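Local coordinates for minor fimbrium tip subunit Mfa3 (Porphyromonas gingivalis ATCC 33277, PDB 5NF4), which forms part of the tip of the minor fimbriae, filaments that mediate biofilm formation and adhesion to host cells and to other oral bacteria, at residues 41-46 with 104-109; 64-69 with 157-162; 191-196 with 321-326. All coordinates share one frame; numbering follows the deposited sequence.

Contact 1 (41-46 with 104-109); sequences VYLLVN and VKLKPG
Lys105 lays its aliphatic chain over one face of the Tyr42 ring, with CG 4.2 Å from the ring centroid and 27° off the ring normal, a CH-pi contact. The two side chains run side by side in the same direction. With CG of Lys105 anti to the backbone N (chi1 177°) and the chain extended beyond it, the methylenes follow the ring outward until CD lies 3.5 Å from Tyr42 OH. Ile176, from a loop, also touches the tyrosine.

The backbones beneath are antiparallel neighbours, with Tyr42 and Lys105 as a non-hydrogen-bonded pair between two hydrogen-bonded ones. Val41 and Leu106 exchange two bonds, and so do Leu43 and Val104, whose bond from Leu43 N to Val104 O is 2.9 Å long and almost straight at 174°. The opposite face of the sheet is wholly apolar here. Val104 CG1 meets Leu43 CB at 3.8 Å, while Leu106 CD2 reaches Leu43 CG at 4.0 Å. Beyond the strand end, Val41 CG2 rests against the Pro108 ring, 3.7 Å from its CB. Phe113 and Phe115 of strand 109-117 pack on Leu43 and Val45 from this side, so the buried face belongs to a hydrophobic core, whereas the face with Tyr42 and Lys105 is more exposed.

Strand 41-49 also pairs in parallel with strand 180-205 along its other edge. Although residues 41-46 belong to the propeptide, pairing on both edges makes theirs an inner strand of a beta-sheet, characteristic of the beta-rich fimbrillin fold.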
# COMPACT_ATOMS: atom_id res chain seq x y z
N VAL A 41 -27.76 18.39 2.64
CA VAL A 41 -27.60 16.96 2.67
C VAL A 41 -26.89 16.57 3.98
O VAL A 41 -25.89 17.19 4.34
CB VAL A 41 -26.73 16.46 1.49
CG1 VAL A 41 -26.79 14.92 1.38
CG2 VAL A 41 -27.16 17.12 0.19
N TYR A 42 -27.42 15.57 4.66
CA TYR A 42 -26.71 14.92 5.76
C TYR A 42 -26.33 13.53 5.29
O TYR A 42 -27.19 12.73 4.93
CB TYR A 42 -27.56 14.85 7.01
CG TYR A 42 -27.93 16.20 7.53
CD1 TYR A 42 -28.98 16.92 6.97
CD2 TYR A 42 -27.22 16.78 8.57
CE1 TYR A 42 -29.31 18.17 7.44
CE2 TYR A 42 -27.54 18.03 9.04
CZ TYR A 42 -28.58 18.72 8.48
OH TYR A 42 -28.88 19.96 8.97
N LEU A 43 -25.02 13.28 5.31
CA LEU A 43 -24.42 12.04 4.83
C LEU A 43 -23.84 11.27 5.98
O LEU A 43 -23.13 11.84 6.79
CB LEU A 43 -23.28 12.31 3.85
CG LEU A 43 -23.52 12.64 2.40
CD1 LEU A 43 -22.18 12.62 1.68
CD2 LEU A 43 -24.48 11.65 1.82
N LEU A 44 -24.12 9.97 6.02
CA LEU A 44 -23.47 9.04 6.93
C LEU A 44 -22.31 8.37 6.23
O LEU A 44 -22.50 7.64 5.27
CB LEU A 44 -24.46 8.00 7.43
CG LEU A 44 -23.91 7.08 8.52
CD1 LEU A 44 -23.60 7.87 9.78
CD2 LEU A 44 -24.89 5.97 8.82
N VAL A 45 -21.10 8.65 6.72
CA VAL A 45 -19.87 8.15 6.11
C VAL A 45 -19.43 6.98 6.96
O VAL A 45 -19.33 7.10 8.19
CB VAL A 45 -18.79 9.25 6.03
CG1 VAL A 45 -17.43 8.68 5.57
CG2 VAL A 45 -19.22 10.34 5.07
N ASN A 46 -19.25 5.81 6.33
CA ASN A 46 -18.65 4.65 7.00
C ASN A 46 -17.38 4.26 6.26
O ASN A 46 -17.44 3.93 5.07
CB ASN A 46 -19.60 3.47 7.05
CG ASN A 46 -19.22 2.48 8.14
OD1 ASN A 46 -18.04 2.17 8.33
ND2 ASN A 46 -20.20 2.02 8.88
N VAL A 104 -21.87 14.03 8.23
CA VAL A 104 -21.40 15.32 7.72
C VAL A 104 -22.57 16.04 7.03
O VAL A 104 -23.43 15.41 6.41
CB VAL A 104 -20.23 15.17 6.73
CG1 VAL A 104 -20.67 14.47 5.46
CG2 VAL A 104 -19.67 16.53 6.38
N LYS A 105 -22.61 17.36 7.16
CA LYS A 105 -23.62 18.20 6.48
C LYS A 105 -22.94 18.95 5.33
O LYS A 105 -21.84 19.46 5.49
CB LYS A 105 -24.23 19.18 7.47
CG LYS A 105 -25.22 20.15 6.88
CD LYS A 105 -25.72 21.09 7.98
CE LYS A 105 -26.11 22.45 7.44
NZ LYS A 105 -26.67 23.33 8.50
N LEU A 106 -23.55 18.98 4.15
CA LEU A 106 -22.98 19.72 3.03
C LEU A 106 -24.04 20.06 2.01
O LEU A 106 -25.14 19.57 2.08
CB LEU A 106 -21.83 18.96 2.35
CG LEU A 106 -22.18 17.76 1.46
CD1 LEU A 106 -21.03 17.37 0.54
CD2 LEU A 106 -22.65 16.57 2.32
N LYS A 107 -23.69 20.88 1.04
CA LYS A 107 -24.61 21.20 -0.04
C LYS A 107 -24.55 20.12 -1.12
O LYS A 107 -23.48 19.53 -1.36
CB LYS A 107 -24.26 22.55 -0.65
CG LYS A 107 -24.41 23.71 0.36
CD LYS A 107 -25.89 23.88 0.78
CE LYS A 107 -26.13 25.11 1.65
NZ LYS A 107 -27.59 25.26 1.99
N PRO A 108 -25.68 19.84 -1.75
CA PRO A 108 -25.71 18.83 -2.83
C PRO A 108 -24.98 19.26 -4.08
O PRO A 108 -24.71 20.44 -4.27
CB PRO A 108 -27.19 18.68 -3.13
CG PRO A 108 -27.76 20.06 -2.83
CD PRO A 108 -26.98 20.54 -1.62
N GLY A 109 -24.66 18.29 -4.92
CA GLY A 109 -24.04 18.56 -6.21
C GLY A 109 -23.08 17.45 -6.58
O GLY A 109 -23.24 16.33 -6.13

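Contact 2 (64-69 with 157-162)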
# COMPACT_ATOMS: atom_id res chain seq x y z
N ASP A 64 -3.33 -6.99 14.48
CA ASP A 64 -4.17 -6.11 13.70
C ASP A 64 -3.60 -4.70 13.61
O ASP A 64 -4.31 -3.78 13.20
CB ASP A 64 -5.59 -6.03 14.28
CG ASP A 64 -5.68 -5.21 15.56
OD1 ASP A 64 -4.66 -5.08 16.27
OD2 ASP A 64 -6.78 -4.71 15.88
N PHE A 65 -2.33 -4.51 13.97
CA PHE A 65 -1.69 -3.21 13.78
C PHE A 65 -1.78 -2.77 12.30
O PHE A 65 -1.89 -1.56 12.01
CB PHE A 65 -0.21 -3.26 14.24
CG PHE A 65 -0.02 -3.43 15.74
CD1 PHE A 65 -1.00 -3.05 16.65
CD2 PHE A 65 1.17 -3.97 16.24
CE1 PHE A 65 -0.81 -3.21 18.02
CE2 PHE A 65 1.37 -4.14 17.61
CZ PHE A 65 0.38 -3.76 18.50
N GLU A 66 -1.76 -3.74 11.38
CA GLU A 66 -1.81 -3.46 9.93
C GLU A 66 -3.13 -2.80 9.53
O GLU A 66 -3.21 -2.18 8.47
CB GLU A 66 -1.67 -4.75 9.09
CG GLU A 66 -0.45 -5.63 9.33
CD GLU A 66 -0.48 -6.90 8.46
OE1 GLU A 66 0.58 -7.54 8.30
OE2 GLU A 66 -1.55 -7.29 7.96
N ASP A 67 -4.15 -2.99 10.35
CA ASP A 67 -5.50 -2.55 9.99
C ASP A 67 -5.96 -1.29 10.71
O ASP A 67 -7.06 -0.80 10.48
CB ASP A 67 -6.49 -3.68 10.31
CG ASP A 67 -6.11 -4.99 9.64
OD1 ASP A 67 -5.55 -4.94 8.52
OD2 ASP A 67 -6.35 -6.05 10.23
N ARG A 68 -5.14 -0.79 11.62
CA ARG A 68 -5.59 0.27 12.51
C ARG A 68 -5.60 1.60 11.80
O ARG A 68 -4.66 1.94 11.10
CB ARG A 68 -4.71 0.36 13.75
CG ARG A 68 -5.10 -0.61 14.84
CD ARG A 68 -4.23 -0.46 16.08
NE ARG A 68 -4.43 -1.58 17.01
CZ ARG A 68 -4.04 -1.59 18.28
NH1 ARG A 68 -3.43 -0.53 18.80
NH2 ARG A 68 -4.28 -2.66 19.03
N VAL A 69 -6.70 2.32 11.98
CA VAL A 69 -6.82 3.66 11.46
C VAL A 69 -6.89 4.60 12.65
O VAL A 69 -7.93 4.73 13.29
CB VAL A 69 -8.08 3.83 10.58
CG1 VAL A 69 -8.09 5.22 9.97
CG2 VAL A 69 -8.12 2.75 9.49
N ASN A 157 1.34 3.78 15.56
CA ASN A 157 1.81 4.31 14.28
C ASN A 157 1.38 3.41 13.13
O ASN A 157 2.07 2.44 12.82
CB ASN A 157 3.34 4.44 14.34
CG ASN A 157 3.91 5.17 13.15
OD1 ASN A 157 3.20 5.57 12.24
ND2 ASN A 157 5.23 5.33 13.15
N GLY A 158 0.24 3.72 12.54
CA GLY A 158 -0.32 2.88 11.50
C GLY A 158 0.23 3.24 10.15
O GLY A 158 0.84 4.31 9.96
N PHE A 159 -0.01 2.36 9.17
CA PHE A 159 0.38 2.61 7.78
C PHE A 159 -0.44 3.73 7.18
O PHE A 159 -1.65 3.76 7.38
CB PHE A 159 0.15 1.35 6.91
CG PHE A 159 1.01 0.19 7.23
CD1 PHE A 159 2.40 0.31 7.27
CD2 PHE A 159 0.44 -1.05 7.42
CE1 PHE A 159 3.18 -0.80 7.56
CE2 PHE A 159 1.20 -2.14 7.69
CZ PHE A 159 2.60 -2.01 7.77
N PRO A 160 0.18 4.65 6.42
CA PRO A 160 -0.65 5.59 5.65
C PRO A 160 -1.61 4.88 4.73
O PRO A 160 -1.27 3.85 4.14
CB PRO A 160 0.37 6.40 4.84
CG PRO A 160 1.67 6.29 5.64
CD PRO A 160 1.62 4.89 6.24
N MET A 161 -2.83 5.42 4.64
CA MET A 161 -3.86 4.86 3.76
C MET A 161 -4.61 6.00 3.09
O MET A 161 -4.62 7.13 3.58
CB MET A 161 -4.84 3.98 4.51
CG MET A 161 -4.24 3.08 5.53
SD MET A 161 -5.53 2.07 6.25
CE MET A 161 -4.61 1.19 7.52
N SER A 162 -5.20 5.71 1.93
CA SER A 162 -6.04 6.71 1.30
C SER A 162 -7.07 6.12 0.38
O SER A 162 -7.02 4.94 0.01
CB SER A 162 -5.17 7.67 0.51
OG SER A 162 -4.53 6.93 -0.52
O HOH W 1 -2.18 0.60 10.12
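Met161 and Phe159 reach under the 3-10 turn of residues 65-67 and make the close part of this contact. The methionine chain is extended beyond CG (chi2 -177°, chi3 -176°), which carries its methyl to the backbone: CE lies 3.7 Å from Arg68 O and 3.8 Å from Glu66 O. Its sulfur meets a branch of Val69, SD to CG2 4.2 Å. Leu192 and Ala117 also pack on both Met161 and Val69, so this end is buried. Phe159 sets the CD2-CE2 edge of its ring against Glu66, with Glu66 O near the ring plane, and CE2 stands 4.1 Å from Glu66 CB.

Where the backbones come closest, at Arg68 and Gly158 (CA to CA 6.0 Å), a water bridges them. It donates to Phe65 O and to Arg68 O, and accepts from Phe159 N at 3.0 Å. The outer side of the turn is looser and more exposed. There Phe65 CE1 sits 3.5 Å above the centre of the Arg68 guanidinium, whose NE forms a salt bridge with Asp64 OD1 at 3.6 Å.

The carboxylate of Glu66 turns to Lys198, Tyr252 and Trp346, and that of Asp67 to Arg194. Direct contact is therefore van der Waals packing, polar links run through the water and Asn118 ND2, which bonds to Arg68 O and Phe159 O, and the acidic side chains anchor the turn elsewhere.

Contact 3 (191-196 with 321-326). With SO4 (sulfate ion), chain D.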
# COMPACT_ATOMS: atom_id res chain seq x y z
N LYS A 191 -13.46 2.38 1.52
CA LYS A 191 -12.47 1.33 1.75
C LYS A 191 -11.11 1.92 1.48
O LYS A 191 -10.73 2.21 0.33
CB LYS A 191 -12.73 0.13 0.84
CG LYS A 191 -14.04 -0.60 1.10
CD LYS A 191 -14.59 -1.22 -0.19
CE LYS A 191 -15.98 -1.77 -0.00
NZ LYS A 191 -16.44 -2.52 -1.21
N LEU A 192 -10.37 2.11 2.56
CA LEU A 192 -9.08 2.78 2.47
C LEU A 192 -8.04 1.79 1.97
O LEU A 192 -8.09 0.62 2.34
CB LEU A 192 -8.67 3.32 3.84
CG LEU A 192 -9.70 4.28 4.46
CD1 LEU A 192 -9.44 4.48 5.95
CD2 LEU A 192 -9.62 5.60 3.72
N GLN A 193 -7.14 2.26 1.12
CA GLN A 193 -6.05 1.42 0.61
C GLN A 193 -4.76 1.81 1.26
O GLN A 193 -4.42 2.99 1.26
CB GLN A 193 -5.92 1.55 -0.90
CG GLN A 193 -7.08 0.90 -1.62
CD GLN A 193 -7.16 1.30 -3.08
OE1 GLN A 193 -6.32 2.05 -3.58
NE2 GLN A 193 -8.17 0.79 -3.77
N ARG A 194 -4.04 0.83 1.80
CA ARG A 194 -2.70 1.11 2.32
C ARG A 194 -1.78 1.53 1.17
O ARG A 194 -1.98 1.09 0.04
CB ARG A 194 -2.12 -0.13 3.03
CG ARG A 194 -2.98 -0.61 4.20
CD ARG A 194 -2.62 -2.02 4.62
NE ARG A 194 -3.57 -2.58 5.59
CZ ARG A 194 -4.67 -3.25 5.26
NH1 ARG A 194 -5.00 -3.43 3.99
NH2 ARG A 194 -5.46 -3.71 6.23
N VAL A 195 -0.77 2.34 1.50
CA VAL A 195 0.20 2.84 0.50
C VAL A 195 1.35 1.85 0.31
O VAL A 195 2.19 2.05 -0.58
CB VAL A 195 0.76 4.24 0.91
CG1 VAL A 195 -0.40 5.23 1.05
CG2 VAL A 195 1.58 4.15 2.21
N VAL A 196 1.39 0.80 1.14
CA VAL A 196 2.44 -0.21 1.09
C VAL A 196 1.86 -1.55 0.63
O VAL A 196 0.64 -1.76 0.70
CB VAL A 196 3.15 -0.41 2.47
CG1 VAL A 196 3.95 0.84 2.87
CG2 VAL A 196 2.18 -0.77 3.56
N TYR A 321 2.55 -3.26 -6.36
CA TYR A 321 1.34 -2.45 -6.21
C TYR A 321 0.92 -2.26 -4.75
O TYR A 321 1.00 -3.19 -3.93
CB TYR A 321 0.20 -3.11 -6.98
CG TYR A 321 0.33 -2.99 -8.48
CD1 TYR A 321 -0.03 -1.81 -9.14
CD2 TYR A 321 0.83 -4.03 -9.24
CE1 TYR A 321 0.11 -1.69 -10.51
CE2 TYR A 321 0.97 -3.91 -10.61
CZ TYR A 321 0.60 -2.73 -11.24
OH TYR A 321 0.74 -2.62 -12.60
N ARG A 322 0.41 -1.07 -4.42
CA ARG A 322 -0.06 -0.84 -3.06
C ARG A 322 -1.16 -1.82 -2.65
O ARG A 322 -1.99 -2.23 -3.47
CB ARG A 322 -0.59 0.58 -2.91
CG ARG A 322 -1.85 0.85 -3.70
CD ARG A 322 -2.26 2.34 -3.70
NE ARG A 322 -1.19 3.15 -4.27
CZ ARG A 322 -0.74 4.29 -3.76
NH1 ARG A 322 -1.31 4.82 -2.67
NH2 ARG A 322 0.30 4.88 -4.35
N ASN A 323 -1.18 -2.14 -1.37
CA ASN A 323 -2.27 -2.87 -0.74
C ASN A 323 -2.45 -4.27 -1.33
O ASN A 323 -3.52 -4.85 -1.25
CB ASN A 323 -3.57 -2.07 -0.84
CG ASN A 323 -4.49 -2.28 0.37
OD1 ASN A 323 -4.06 -2.21 1.52
ND2 ASN A 323 -5.76 -2.52 0.10
N ARG A 324 -1.37 -4.82 -1.88
CA ARG A 324 -1.39 -6.20 -2.32
C ARG A 324 -0.46 -7.01 -1.42
O ARG A 324 0.42 -6.47 -0.74
CB ARG A 324 -0.94 -6.33 -3.78
CG ARG A 324 -1.84 -5.55 -4.77
CD ARG A 324 -3.25 -6.11 -4.89
NE ARG A 324 -3.34 -7.43 -5.53
CZ ARG A 324 -3.11 -7.67 -6.83
NH1 ARG A 324 -2.73 -6.70 -7.65
NH2 ARG A 324 -3.23 -8.91 -7.29
N HIS A 325 -0.68 -8.31 -1.43
CA HIS A 325 0.02 -9.25 -0.54
C HIS A 325 0.81 -10.24 -1.40
O HIS A 325 0.21 -11.04 -2.14
CB HIS A 325 -1.05 -9.91 0.33
CG HIS A 325 -0.55 -10.79 1.43
ND1 HIS A 325 -1.42 -11.54 2.21
CD2 HIS A 325 0.69 -11.06 1.89
CE1 HIS A 325 -0.73 -12.23 3.10
NE2 HIS A 325 0.55 -11.96 2.93
N TYR A 326 2.14 -10.18 -1.28
CA TYR A 326 3.08 -10.99 -2.04
C TYR A 326 3.55 -12.13 -1.14
O TYR A 326 4.22 -11.90 -0.12
CB TYR A 326 4.26 -10.14 -2.53
CG TYR A 326 3.83 -9.07 -3.53
CD1 TYR A 326 3.22 -7.90 -3.09
CD2 TYR A 326 3.97 -9.27 -4.89
CE1 TYR A 326 2.76 -6.93 -4.00
CE2 TYR A 326 3.53 -8.30 -5.82
CZ TYR A 326 2.92 -7.13 -5.35
OH TYR A 326 2.43 -6.17 -6.24
S SO4 D . -19.35 -3.04 0.57
O1 SO4 D . -18.33 -4.08 0.42
O2 SO4 D . -18.77 -1.88 1.23
O3 SO4 D . -19.87 -2.66 -0.74
O4 SO4 D . -20.43 -3.57 1.40
O HOH W 2 -3.61 4.54 -1.14
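Asn323 and Arg322 occupy the two central positions of a type II beta turn, Tyr321 to Arg324, that leads into strand 324-332 and clasps the end of strand segment 191-194. The amide of Asn323 crosses Arg194 obliquely, yet its plane is 20° from that of the guanidinium. OD1 thus meets the edge of the guanidinium, accepting from Arg194 NH1 at 2.9 Å and, more weakly, from Arg194 N. One carbonyl oxygen so grips both backbone and side chain of the same arginine, which Asp67 and Glu66 O also hold. Gln193 crosses Asn323 at about a right angle.

The backbone sets Arg322 CB 3.3 Å from Arg194 O; chi1 (67°) puts CG between backbone N and carbonyl carbon, 3.7 Å from that oxygen, and a bend at chi3 swings the guanidinium towards Val195, where NH1 approaches CG1 to 3.9 Å. Its NH2 salt-bridges Glu255 and NH1 bonds to Arg223 O.

Lys191 NZ donates to O1 of a sulfate, probably from the crystallisation liquor, at 2.9 Å. Asn323 N donates to Val196 O from above the carbonyl plane. A water in the guanidinium plane of Arg322 accepts from NH1 at 2.8 Å and donates to Gln193 O.

Overall arrangement
From the N terminus, strand 41-49 enters first and contact 1 closes a loop of 57 residues back onto it through strand 99-106. Contact 2 opens within that loop, at 64-69, but closes beyond it at 157-162, so the two cross along the chain. Contact 3 follows both in series, linking 191-196 to 321-326 across 124 residues. Contacts 2 and 3 touch, their centres about 11 Å apart, through the neighbouring strands 161-170 and 180-205, where Ser162 O probably accepts from Gln193 N. Contact 1 touches neither; its nearest atoms are about 6 Å from contact 3 and the centres about 27 Å apart, but strand 180-205 pairs with strands 41-49 and 324-332 and thus connects them.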